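Local coordinates for protein cycloalternan-forming enzyme (PDB 5F7U) that belongs to glycoside hydrolase family 31 and binds glycans and magnesium ions with its barrel and its flanking beta-rich domains, at residues A[54-58]-A[86-90]; A[269-273]-A[540-544]; A[410-416]-A[430-436]; A[938-944]-A[1056-1061]. The protein carries 1 engineered substitution. All blocks are in the same frame, centred on the assembly; numbering follows the deposited sequence.

Contact 1 (A[54-58]-A[86-90]); sequences EWTKN and FEKGD
F86 meets W55 rim to rim, with F86 CZ 3.6 Å from W55 CZ3. The two side chains come from opposite directions. Their planes stand 79° apart, and neither ring covers the face of the other. K57 reaches the F86 ring at its edge, where K57 CD lies 4.0 Å from F86 CD1. F86 also packs on I92 of strand 91-100 and V115 of strand 106-129. W55 NE1 is taken by the carbonyl of E63 on strand 60-73.

E87 comes next. Its N-H goes to D90 OD2 at 2.8 Å. Its carbonyl O accepts D90 N at 3.0 Å and closes a type II beta turn. The turn links strands 76-84 and 91-100 of the N-terminal domain, which belongs to the E-set group of immunoglobulin-like beta folds. Strand 49-57, which carries W55 and K57, pairs antiparallel with 91-100, so this turn lies beside the end of that strand. The K57 chain bends at chi3 (77°), and its NZ donates to a water 3.0 Å away. The same water is within bonding distance of E87 OE2 and D90 OD2 and can donate to either. K57 NZ itself is 4.6 Å from D90 OD2, so the opposite charges meet through water.

G89 takes the third place of the turn, with the positive phi usual there. D90 accepts N58 ND2 on OD1 at 3.1 Å, in a nearly straight bond (173°). The donor stands above the carboxylate plane, while D90 OD1 lies in the plane of the N58 amide. N58 OD1 in turn accepts E91 N, which fixes the amide from both ends.

Contact 2 (A[269-273]-A[540-544]); sequences TYVYN and EMVWG. With GLC (alpha-D-glucopyranose), chain F.
E540 packs against Y272 and N273 with most of its side chain. E540 CB lies 3.7 Å from N273 N. E540 CG follows at 3.9 Å from Y272 C, so the first two carbons rest on the peptide between these residues. The chain then bends at chi2 (87°), which brings the carboxylate beside N273. There E540 CD lies 3.8 Å from N273 CB, and E540 OE2 is 3.7 Å from the same carbon. E540 OE1 forms a salt bridge with R586 NE.

The backbones meet through one water. It accepts N273 N at 2.9 Å and donates to E540 O at 2.9 Å. It also sits over the rim of one face of the Y272 ring.

Y272 CE1 comes to the edge of the W543 indole, 4.3 Å from W543 CZ2. Y270 crosses W543 at about a right angle, but their polar tips are bonded elsewhere: Y270 OH to L17 N, and W543 NE1 to D16 OD1.

Segment 269-273 comes from the mutarotase-like N-terminal domain. Segment 540-544 follows barrel strand 534-536. N273 belongs to a glycan pocket, and its side chain lies next to a bound glucose.

Directly between the segments there is carbon packing and one bridging water; R559 adds a link by bonding the carbonyls of both V271 and V542. E540 probably acts as a second-shell residue: its partner R586 is itself hydrogen-bonded to the glucose.

Contact 3 (A[410-416]-A[430-436]); sequences IWNNATY and FTFNGKW. With GLC (alpha-D-glucopyranose), chain C.
W411 turns its edge to the face of W436. W411 CZ3 stands 3.7 Å above the W436 ring plane, over its centre, and the planes are 62° apart. N412 O lies at the W436 edge, 3.4 Å from W436 CD1. F432 joins them obliquely through its CE1, next to W411 CD1, and completes an aromatic cluster. F430 CB lies over one face of F432, while Y416 CD2 touches the F430 ring at its edge. A bound glucose covers one face of Y416, with its C2 above the ring centre.

Both segments belong to the long excursion between strand 396-399 and helix 439-448 of the family 31 TIM barrel. They pair as a single antiparallel bridge. T415 N donates to T431 O at 2.9 Å, and T431 N returns to T415 O at 2.9 Å. A type II turn spans W411 to A414, and a type II' turn spans N433 to W436, with G434 in its second place.

The asparagines tie these turns together. N413 OD1 uses an in-plane lone pair to take K435 N at 2.9 Å (171°). N433 ND2 lies at 3.0 Å from N413 O and 3.3 Å from T415 OG1, both close to its amide plane, so two bonds hold this amide.

At the sugar end Y416 has CG between its backbone N and carbonyl carbon (chi1 53°), which sets the ring alongside F430 with one face against the glucose. E469 and Q470 also bind this sugar. Y416 N donates to glucose O2, and Y416 OH lies 2.8 Å from glucose O6, where either may be the donor.

Contact 4 (A[938-944]-A[1056-1061]); sequences HAPYEAE and FDHVVI. With MG (magnesium ion), chain G.
P940 lies over the face of H1058. Its CB is 3.8 Å from the H1058 ring centroid, 22° off the normal, a CH-pi contact. P940 CG runs alongside V1060 CG2, and both side chains point the same way. The E942 carboxylate stands almost upright against the H1058 ring, the planes 80° apart. The imidazole is set by H1058 ND1, which is hydrogen-bonded to T961 OG1.

Y941 and V1059 turn to the other side of the sheet. Y941 CB meets V1059 CG2 at 3.7 Å, and the Y941 ring extends to I1061 CG1. Here the backbones form an antiparallel hydrogen-bonded pair, with Y941 N 2.8 Å from V1059 O. A943 puts its CB over the face of F1056, 4.1 Å from that ring's centroid. D1057 and H1058 both face R994, which makes a classic beta bulge.

Three carboxylates converge on a magnesium ion. E942 OE1 and D1057 OD1 each bind it at 2.2 Å. E944 uses both oxygens, OE1 at 2.2 Å and OE2 at 2.6 Å from the metal. With CG anti to the backbone N (chi1 -173°), D1057 brings its carboxylate round to the metal. Its OD2 is held by a salt bridge to R994, and E942 OE2 by N916, so second-shell partners orient two of the ligands.

The carbonyls of T961 and G964 complete the site. A structural metal site between the first and last strands is typical of the beta sandwich of family 6 carbohydrate-binding modules, where the ion is commonly calcium; here it is modelled as magnesium.

How the contacts relate
Following the chain from the N terminus, contact 1 closes first. It spans a short loop of mainly strand residues inside the N-terminal domain. Contact 2 closes a much longer loop of 266 residues and ties the mutarotase-like domain to the TIM barrel. Contact 3 is nested inside that loop. It closes a short loop of 13 residues within the excursion between strand 396-399 and helix 439-448, and its nearest atoms are about 17 Å from those of contact 2. Contact 4 comes last, in series with the others, and joins the ends of the C-terminal carbohydrate-binding module. No loops cross. Contacts 1 and 4 lie on opposite sides of the chain's centre, with centres about 83 Å apart.

Contact 1 (A[54-58]-A[86-90])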
# COMPACT_ATOMS: atom_id res chain seq x y z
N GLU A 54 4.60 -10.81 50.26
CA GLU A 54 3.48 -10.69 51.16
C GLU A 54 2.22 -10.48 50.33
O GLU A 54 2.21 -9.68 49.41
CB GLU A 54 3.71 -9.53 52.12
CG GLU A 54 4.89 -9.79 53.03
CD GLU A 54 5.18 -8.66 54.00
OE1 GLU A 54 4.39 -7.69 54.07
OE2 GLU A 54 6.20 -8.77 54.71
N TRP A 55 1.16 -11.22 50.64
CA TRP A 55 0.05 -11.28 49.69
C TRP A 55 -1.26 -11.75 50.29
O TRP A 55 -1.27 -12.35 51.37
CB TRP A 55 0.43 -12.15 48.47
CG TRP A 55 0.66 -13.62 48.73
CD1 TRP A 55 1.60 -14.19 49.55
CD2 TRP A 55 -0.04 -14.70 48.12
NE1 TRP A 55 1.51 -15.55 49.50
CE2 TRP A 55 0.53 -15.90 48.62
CE3 TRP A 55 -1.08 -14.77 47.18
CZ2 TRP A 55 0.07 -17.17 48.23
CZ3 TRP A 55 -1.54 -16.03 46.79
CH2 TRP A 55 -0.96 -17.22 47.31
N THR A 56 -2.34 -11.42 49.59
CA THR A 56 -3.69 -11.84 49.96
C THR A 56 -4.34 -12.53 48.77
O THR A 56 -4.02 -12.23 47.61
CB THR A 56 -4.58 -10.66 50.41
OG1 THR A 56 -4.67 -9.70 49.36
CG2 THR A 56 -4.03 -9.98 51.67
N LYS A 57 -5.25 -13.45 49.07
CA LYS A 57 -6.06 -14.09 48.05
C LYS A 57 -7.49 -13.89 48.48
O LYS A 57 -7.87 -14.34 49.57
CB LYS A 57 -5.74 -15.58 47.93
CG LYS A 57 -6.72 -16.34 47.04
CD LYS A 57 -6.19 -17.71 46.63
CE LYS A 57 -6.30 -18.74 47.73
NZ LYS A 57 -6.22 -20.07 47.07
N ASN A 58 -8.28 -13.23 47.64
CA ASN A 58 -9.68 -12.89 47.94
C ASN A 58 -9.82 -12.18 49.29
O ASN A 58 -10.74 -12.43 50.07
CB ASN A 58 -10.56 -14.15 47.85
CG ASN A 58 -10.44 -14.82 46.49
OD1 ASN A 58 -10.44 -14.15 45.46
ND2 ASN A 58 -10.32 -16.14 46.49
N PHE A 86 -4.18 -20.60 40.30
CA PHE A 86 -5.39 -20.03 40.87
C PHE A 86 -6.65 -20.42 40.11
O PHE A 86 -6.58 -20.99 39.01
CB PHE A 86 -5.25 -18.50 40.94
CG PHE A 86 -4.12 -18.07 41.81
CD1 PHE A 86 -4.26 -18.07 43.20
CD2 PHE A 86 -2.89 -17.70 41.25
CE1 PHE A 86 -3.19 -17.71 44.02
CE2 PHE A 86 -1.82 -17.33 42.06
CZ PHE A 86 -1.97 -17.34 43.45
N GLU A 87 -7.79 -20.18 40.74
CA GLU A 87 -9.10 -20.42 40.12
C GLU A 87 -9.69 -19.15 39.54
O GLU A 87 -9.37 -18.05 39.99
CB GLU A 87 -10.04 -21.01 41.15
CG GLU A 87 -9.63 -22.38 41.64
CD GLU A 87 -10.43 -22.80 42.86
OE1 GLU A 87 -11.64 -23.06 42.72
OE2 GLU A 87 -9.86 -22.85 43.96
N LYS A 88 -10.59 -19.33 38.57
CA LYS A 88 -11.33 -18.21 37.97
C LYS A 88 -12.02 -17.44 39.10
O LYS A 88 -12.68 -18.05 39.94
CB LYS A 88 -12.37 -18.73 36.98
CG LYS A 88 -13.24 -17.64 36.34
CD LYS A 88 -14.44 -18.26 35.67
CE LYS A 88 -15.26 -17.22 34.93
NZ LYS A 88 -16.49 -17.85 34.39
N GLY A 89 -11.84 -16.12 39.10
CA GLY A 89 -12.44 -15.24 40.12
C GLY A 89 -11.52 -14.88 41.28
O GLY A 89 -11.83 -13.97 42.03
N ASP A 90 -10.40 -15.59 41.43
CA ASP A 90 -9.44 -15.26 42.50
C ASP A 90 -8.87 -13.87 42.26
O ASP A 90 -8.50 -13.52 41.13
CB ASP A 90 -8.30 -16.28 42.60
CG ASP A 90 -8.73 -17.61 43.23
OD1 ASP A 90 -9.79 -17.69 43.88
OD2 ASP A 90 -7.97 -18.58 43.07
O HOH W 1 -7.68 -20.86 44.56

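Contact 2 (A[269-273]-A[540-544])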
# COMPACT_ATOMS: atom_id res chain seq x y z
N THR A 269 -1.55 -7.41 15.39
CA THR A 269 -1.88 -6.02 15.13
C THR A 269 -1.14 -5.20 16.20
O THR A 269 -1.65 -4.94 17.28
CB THR A 269 -3.39 -5.76 15.18
OG1 THR A 269 -4.07 -6.77 14.41
CG2 THR A 269 -3.70 -4.37 14.57
N TYR A 270 0.09 -4.83 15.87
CA TYR A 270 0.98 -4.25 16.87
C TYR A 270 2.03 -3.45 16.11
O TYR A 270 2.87 -4.03 15.40
CB TYR A 270 1.67 -5.38 17.64
CG TYR A 270 2.48 -4.94 18.84
CD1 TYR A 270 1.85 -4.59 20.05
CD2 TYR A 270 3.88 -4.94 18.79
CE1 TYR A 270 2.59 -4.22 21.17
CE2 TYR A 270 4.63 -4.58 19.90
CZ TYR A 270 3.99 -4.22 21.08
OH TYR A 270 4.76 -3.87 22.17
N VAL A 271 2.01 -2.14 16.29
CA VAL A 271 3.02 -1.30 15.63
C VAL A 271 4.38 -1.50 16.29
O VAL A 271 4.48 -1.61 17.53
CB VAL A 271 2.64 0.20 15.59
CG1 VAL A 271 1.31 0.41 14.84
CG2 VAL A 271 2.61 0.83 16.99
N TYR A 272 5.43 -1.56 15.48
CA TYR A 272 6.76 -1.78 16.02
C TYR A 272 7.81 -1.22 15.08
O TYR A 272 7.64 -1.27 13.86
CB TYR A 272 6.99 -3.28 16.28
CG TYR A 272 8.14 -3.56 17.20
CD1 TYR A 272 7.99 -3.55 18.59
CD2 TYR A 272 9.39 -3.85 16.66
CE1 TYR A 272 9.08 -3.82 19.43
CE2 TYR A 272 10.47 -4.11 17.47
CZ TYR A 272 10.32 -4.09 18.84
OH TYR A 272 11.47 -4.36 19.56
N ASN A 273 8.86 -0.65 15.66
CA ASN A 273 10.00 -0.18 14.88
C ASN A 273 11.06 -1.29 14.76
O ASN A 273 11.92 -1.44 15.65
CB ASN A 273 10.58 1.13 15.49
CG ASN A 273 11.89 1.55 14.81
OD1 ASN A 273 12.18 1.11 13.71
ND2 ASN A 273 12.69 2.38 15.48
N GLU A 540 6.36 4.72 17.14
CA GLU A 540 6.20 3.37 17.72
C GLU A 540 6.81 3.33 19.13
O GLU A 540 7.61 2.45 19.45
CB GLU A 540 6.87 2.30 16.83
CG GLU A 540 6.61 2.46 15.32
CD GLU A 540 7.60 3.39 14.60
OE1 GLU A 540 7.58 3.44 13.36
OE2 GLU A 540 8.42 4.07 15.25
N MET A 541 6.45 4.31 19.95
CA MET A 541 7.22 4.65 21.12
C MET A 541 6.42 4.59 22.43
O MET A 541 6.94 4.93 23.47
CB MET A 541 7.79 6.06 20.94
CG MET A 541 8.85 6.12 19.86
SD MET A 541 8.98 7.80 19.22
CE MET A 541 10.50 7.62 18.29
N VAL A 542 5.18 4.12 22.36
CA VAL A 542 4.34 3.99 23.56
C VAL A 542 4.47 2.59 24.15
O VAL A 542 3.97 1.61 23.58
CB VAL A 542 2.84 4.31 23.27
CG1 VAL A 542 1.97 4.01 24.49
CG2 VAL A 542 2.67 5.76 22.85
N TRP A 543 5.11 2.52 25.31
CA TRP A 543 5.17 1.29 26.10
C TRP A 543 4.54 1.54 27.47
O TRP A 543 4.29 2.69 27.86
CB TRP A 543 6.62 0.85 26.26
CG TRP A 543 7.18 0.06 25.08
CD1 TRP A 543 7.05 -1.29 24.86
CD2 TRP A 543 7.98 0.56 24.00
NE1 TRP A 543 7.71 -1.66 23.72
CE2 TRP A 543 8.30 -0.55 23.17
CE3 TRP A 543 8.47 1.83 23.66
CZ2 TRP A 543 9.08 -0.42 22.02
CZ3 TRP A 543 9.23 1.96 22.53
CH2 TRP A 543 9.54 0.84 21.71
N GLY A 544 4.35 0.46 28.22
CA GLY A 544 3.95 0.52 29.63
C GLY A 544 2.44 0.49 29.73
O GLY A 544 1.75 1.27 29.08
C1 GLC F . 17.54 3.40 14.07
C2 GLC F . 16.13 3.95 14.31
C3 GLC F . 15.41 4.26 12.99
C4 GLC F . 16.22 5.26 12.15
C5 GLC F . 17.64 4.67 11.96
C6 GLC F . 18.59 5.60 11.23
O1 GLC F . 17.48 2.07 13.54
O2 GLC F . 15.38 2.99 15.05
O3 GLC F . 14.10 4.73 13.27
O4 GLC F . 15.63 5.47 10.84
O5 GLC F . 18.29 4.26 13.18
O6 GLC F . 18.71 5.02 9.93
O HOH W 2 8.80 -0.05 18.50

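Contact 3 (A[410-416]-A[430-436])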
# COMPACT_ATOMS: atom_id res chain seq x y z
N ILE A 410 14.83 24.04 15.44
CA ILE A 410 15.79 25.12 15.20
C ILE A 410 16.85 24.59 14.23
O ILE A 410 17.32 23.46 14.39
CB ILE A 410 16.44 25.61 16.51
CG1 ILE A 410 15.36 26.17 17.46
CG2 ILE A 410 17.55 26.65 16.26
CD1 ILE A 410 15.85 26.47 18.87
N TRP A 411 17.18 25.41 13.23
CA TRP A 411 18.21 25.09 12.24
C TRP A 411 19.57 24.88 12.89
O TRP A 411 19.95 25.61 13.83
CB TRP A 411 18.29 26.19 11.17
CG TRP A 411 17.10 26.13 10.30
CD1 TRP A 411 15.89 26.74 10.51
CD2 TRP A 411 16.96 25.35 9.10
NE1 TRP A 411 15.01 26.39 9.49
CE2 TRP A 411 15.64 25.54 8.62
CE3 TRP A 411 17.84 24.51 8.37
CZ2 TRP A 411 15.16 24.92 7.46
CZ3 TRP A 411 17.35 23.89 7.20
CH2 TRP A 411 16.02 24.11 6.77
N ASN A 412 20.31 23.90 12.38
CA ASN A 412 21.66 23.66 12.87
C ASN A 412 22.53 24.93 12.81
O ASN A 412 22.45 25.70 11.84
CB ASN A 412 22.33 22.53 12.08
CG ASN A 412 23.38 21.81 12.89
OD1 ASN A 412 23.57 22.10 14.09
ND2 ASN A 412 24.07 20.84 12.26
N ASN A 413 23.31 25.14 13.87
CA ASN A 413 24.25 26.28 13.99
C ASN A 413 23.58 27.65 14.21
O ASN A 413 24.30 28.65 14.36
CB ASN A 413 25.23 26.40 12.79
CG ASN A 413 26.03 25.14 12.49
OD1 ASN A 413 26.46 24.95 11.36
ND2 ASN A 413 26.26 24.28 13.49
N ALA A 414 22.25 27.70 14.28
CA ALA A 414 21.55 28.98 14.53
C ALA A 414 21.78 29.42 15.97
O ALA A 414 21.74 28.60 16.90
CB ALA A 414 20.06 28.87 14.23
N THR A 415 22.02 30.71 16.16
CA THR A 415 22.16 31.27 17.50
C THR A 415 20.96 32.18 17.77
O THR A 415 20.31 32.63 16.83
CB THR A 415 23.50 32.00 17.70
OG1 THR A 415 23.65 33.04 16.73
CG2 THR A 415 24.66 31.01 17.59
N TYR A 416 20.67 32.40 19.06
CA TYR A 416 19.44 33.07 19.52
C TYR A 416 19.49 33.24 21.04
O TYR A 416 20.26 32.55 21.73
CB TYR A 416 18.20 32.23 19.15
CG TYR A 416 18.30 30.79 19.63
CD1 TYR A 416 17.88 30.43 20.92
CD2 TYR A 416 18.86 29.79 18.81
CE1 TYR A 416 18.00 29.11 21.37
CE2 TYR A 416 18.98 28.48 19.26
CZ TYR A 416 18.55 28.15 20.53
OH TYR A 416 18.66 26.86 20.97
N PHE A 430 16.45 34.49 15.11
CA PHE A 430 17.67 33.71 14.87
C PHE A 430 18.73 34.49 14.13
O PHE A 430 18.41 35.35 13.31
CB PHE A 430 17.34 32.45 14.10
CG PHE A 430 16.39 31.54 14.81
CD1 PHE A 430 16.82 30.76 15.89
CD2 PHE A 430 15.06 31.45 14.39
CE1 PHE A 430 15.94 29.91 16.55
CE2 PHE A 430 14.17 30.60 15.05
CZ PHE A 430 14.62 29.81 16.12
N THR A 431 19.98 34.22 14.47
CA THR A 431 21.13 34.55 13.65
C THR A 431 21.58 33.22 13.01
O THR A 431 21.94 32.27 13.71
CB THR A 431 22.27 35.15 14.50
OG1 THR A 431 21.78 36.33 15.14
CG2 THR A 431 23.49 35.51 13.66
N PHE A 432 21.54 33.18 11.69
CA PHE A 432 21.84 31.93 10.98
C PHE A 432 23.31 31.87 10.59
O PHE A 432 23.86 32.84 10.09
CB PHE A 432 20.89 31.74 9.80
CG PHE A 432 19.46 31.54 10.22
CD1 PHE A 432 19.07 30.34 10.81
CD2 PHE A 432 18.52 32.55 10.05
CE1 PHE A 432 17.74 30.14 11.21
CE2 PHE A 432 17.19 32.36 10.43
CZ PHE A 432 16.81 31.16 11.01
N ASN A 433 23.95 30.74 10.89
CA ASN A 433 25.40 30.59 10.81
C ASN A 433 25.78 29.27 10.16
O ASN A 433 24.96 28.36 10.03
CB ASN A 433 26.03 30.60 12.22
CG ASN A 433 25.63 31.80 13.06
OD1 ASN A 433 26.07 32.92 12.82
ND2 ASN A 433 24.81 31.55 14.08
N GLY A 434 27.06 29.17 9.78
CA GLY A 434 27.69 27.88 9.48
C GLY A 434 27.03 27.14 8.34
O GLY A 434 27.03 27.61 7.22
N LYS A 435 26.44 25.99 8.65
CA LYS A 435 25.85 25.11 7.64
C LYS A 435 24.59 25.65 6.98
O LYS A 435 24.25 25.26 5.85
CB LYS A 435 25.60 23.72 8.24
CG LYS A 435 26.90 23.02 8.61
CD LYS A 435 26.67 21.77 9.46
CE LYS A 435 28.01 21.18 9.85
NZ LYS A 435 27.88 20.20 10.96
N TRP A 436 23.91 26.58 7.67
CA TRP A 436 22.65 27.13 7.18
C TRP A 436 22.65 28.62 7.44
O TRP A 436 22.12 29.08 8.46
CB TRP A 436 21.45 26.50 7.87
CG TRP A 436 21.44 25.02 7.82
CD1 TRP A 436 21.81 24.17 8.83
CD2 TRP A 436 21.08 24.19 6.71
NE1 TRP A 436 21.67 22.86 8.42
CE2 TRP A 436 21.24 22.85 7.12
CE3 TRP A 436 20.63 24.45 5.39
CZ2 TRP A 436 20.96 21.76 6.28
CZ3 TRP A 436 20.35 23.36 4.55
CH2 TRP A 436 20.52 22.04 5.00
C1 GLC C . 22.23 28.45 20.86
C2 GLC C . 21.95 29.80 21.54
C3 GLC C . 22.35 29.78 23.02
C4 GLC C . 21.71 28.60 23.74
C5 GLC C . 22.00 27.28 23.01
C6 GLC C . 21.21 26.13 23.61
O2 GLC C . 22.65 30.85 20.86
O3 GLC C . 21.93 31.00 23.65
O4 GLC C . 22.22 28.52 25.08
O5 GLC C . 21.65 27.38 21.62
O6 GLC C . 19.80 26.40 23.48
O HOH W 3 22.04 28.53 11.15
O HOH W 4 22.84 20.42 9.60
O HOH W 5 28.02 21.71 13.28

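Contact 4 (A[938-944]-A[1056-1061])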
# COMPACT_ATOMS: atom_id res chain seq x y z
N HIS A 938 -8.65 -3.71 -35.80
CA HIS A 938 -7.80 -4.03 -34.65
C HIS A 938 -6.34 -4.00 -35.11
O HIS A 938 -6.03 -4.42 -36.23
CB HIS A 938 -8.15 -5.41 -34.07
CG HIS A 938 -7.40 -5.75 -32.82
ND1 HIS A 938 -6.06 -6.10 -32.83
CD2 HIS A 938 -7.79 -5.80 -31.53
CE1 HIS A 938 -5.67 -6.35 -31.60
NE2 HIS A 938 -6.69 -6.18 -30.79
N ALA A 939 -5.44 -3.48 -34.26
CA ALA A 939 -4.05 -3.31 -34.67
C ALA A 939 -3.42 -4.64 -35.07
O ALA A 939 -3.87 -5.70 -34.60
CB ALA A 939 -3.24 -2.65 -33.56
N PRO A 940 -2.38 -4.62 -35.94
CA PRO A 940 -1.82 -5.88 -36.40
C PRO A 940 -1.18 -6.68 -35.27
O PRO A 940 -0.75 -6.11 -34.25
CB PRO A 940 -0.73 -5.46 -37.39
CG PRO A 940 -1.14 -4.10 -37.85
CD PRO A 940 -1.76 -3.47 -36.64
N TYR A 941 -1.16 -8.01 -35.45
CA TYR A 941 -0.32 -8.91 -34.67
C TYR A 941 0.99 -9.06 -35.43
O TYR A 941 1.04 -9.68 -36.50
CB TYR A 941 -1.01 -10.28 -34.55
CG TYR A 941 -2.25 -10.27 -33.68
CD1 TYR A 941 -3.48 -9.83 -34.18
CD2 TYR A 941 -2.17 -10.67 -32.34
CE1 TYR A 941 -4.61 -9.80 -33.36
CE2 TYR A 941 -3.28 -10.67 -31.53
CZ TYR A 941 -4.50 -10.21 -32.03
OH TYR A 941 -5.60 -10.21 -31.19
N GLU A 942 2.06 -8.48 -34.89
CA GLU A 942 3.34 -8.43 -35.60
C GLU A 942 4.02 -9.79 -35.61
O GLU A 942 4.14 -10.45 -34.55
CB GLU A 942 4.27 -7.36 -35.00
CG GLU A 942 3.76 -5.93 -35.15
CD GLU A 942 3.57 -5.49 -36.59
OE1 GLU A 942 4.22 -6.05 -37.53
OE2 GLU A 942 2.78 -4.53 -36.80
N ALA A 943 4.44 -10.23 -36.80
CA ALA A 943 5.11 -11.52 -36.92
C ALA A 943 6.39 -11.58 -36.09
O ALA A 943 6.73 -12.62 -35.53
CB ALA A 943 5.37 -11.85 -38.39
N GLU A 944 7.09 -10.44 -36.00
CA GLU A 944 8.35 -10.34 -35.27
C GLU A 944 8.17 -10.51 -33.74
O GLU A 944 9.15 -10.77 -33.02
CB GLU A 944 9.08 -9.03 -35.62
CG GLU A 944 8.31 -7.74 -35.32
CD GLU A 944 7.50 -7.17 -36.50
OE1 GLU A 944 6.97 -7.89 -37.38
OE2 GLU A 944 7.36 -5.94 -36.52
N PHE A 1056 7.59 -12.00 -43.78
CA PHE A 1056 6.26 -12.07 -43.15
C PHE A 1056 6.13 -10.90 -42.16
O PHE A 1056 6.78 -10.90 -41.12
CB PHE A 1056 6.12 -13.46 -42.51
CG PHE A 1056 4.77 -13.77 -41.89
CD1 PHE A 1056 3.62 -13.00 -42.12
CD2 PHE A 1056 4.66 -14.91 -41.09
CE1 PHE A 1056 2.40 -13.34 -41.52
CE2 PHE A 1056 3.45 -15.26 -40.50
CZ PHE A 1056 2.31 -14.49 -40.72
N ASP A 1057 5.32 -9.91 -42.51
CA ASP A 1057 5.21 -8.68 -41.72
C ASP A 1057 4.32 -8.80 -40.48
O ASP A 1057 4.74 -8.54 -39.36
CB ASP A 1057 4.71 -7.52 -42.60
CG ASP A 1057 4.75 -6.17 -41.87
OD1 ASP A 1057 5.42 -6.05 -40.80
OD2 ASP A 1057 4.10 -5.25 -42.38
N HIS A 1058 3.07 -9.18 -40.71
CA HIS A 1058 2.04 -9.17 -39.66
C HIS A 1058 0.79 -9.89 -40.13
O HIS A 1058 0.67 -10.19 -41.31
CB HIS A 1058 1.68 -7.72 -39.23
CG HIS A 1058 0.90 -6.92 -40.24
ND1 HIS A 1058 1.19 -5.60 -40.52
CD2 HIS A 1058 -0.20 -7.22 -40.99
CE1 HIS A 1058 0.32 -5.13 -41.40
NE2 HIS A 1058 -0.53 -6.10 -41.70
N VAL A 1059 -0.11 -10.15 -39.19
CA VAL A 1059 -1.50 -10.50 -39.52
C VAL A 1059 -2.47 -9.48 -38.91
O VAL A 1059 -2.20 -8.91 -37.85
CB VAL A 1059 -1.88 -11.96 -39.14
CG1 VAL A 1059 -0.98 -12.97 -39.85
CG2 VAL A 1059 -1.86 -12.18 -37.64
N VAL A 1060 -3.59 -9.26 -39.61
CA VAL A 1060 -4.68 -8.43 -39.11
C VAL A 1060 -5.94 -9.29 -39.09
O VAL A 1060 -6.19 -10.03 -40.05
CB VAL A 1060 -4.87 -7.14 -39.97
CG1 VAL A 1060 -6.19 -6.44 -39.66
CG2 VAL A 1060 -3.71 -6.17 -39.70
N ILE A 1061 -6.70 -9.22 -38.00
CA ILE A 1061 -7.99 -9.91 -37.92
C ILE A 1061 -9.09 -8.88 -38.16
O ILE A 1061 -9.13 -7.84 -37.49
CB ILE A 1061 -8.21 -10.62 -36.54
CG1 ILE A 1061 -7.04 -11.56 -36.18
CG2 ILE A 1061 -9.57 -11.35 -36.52
CD1 ILE A 1061 -6.74 -12.69 -37.17
MG MG G . 6.07 -6.34 -38.71
O HOH W 6 -10.68 -5.66 -36.70
O HOH W 7 -5.70 -7.26 -36.08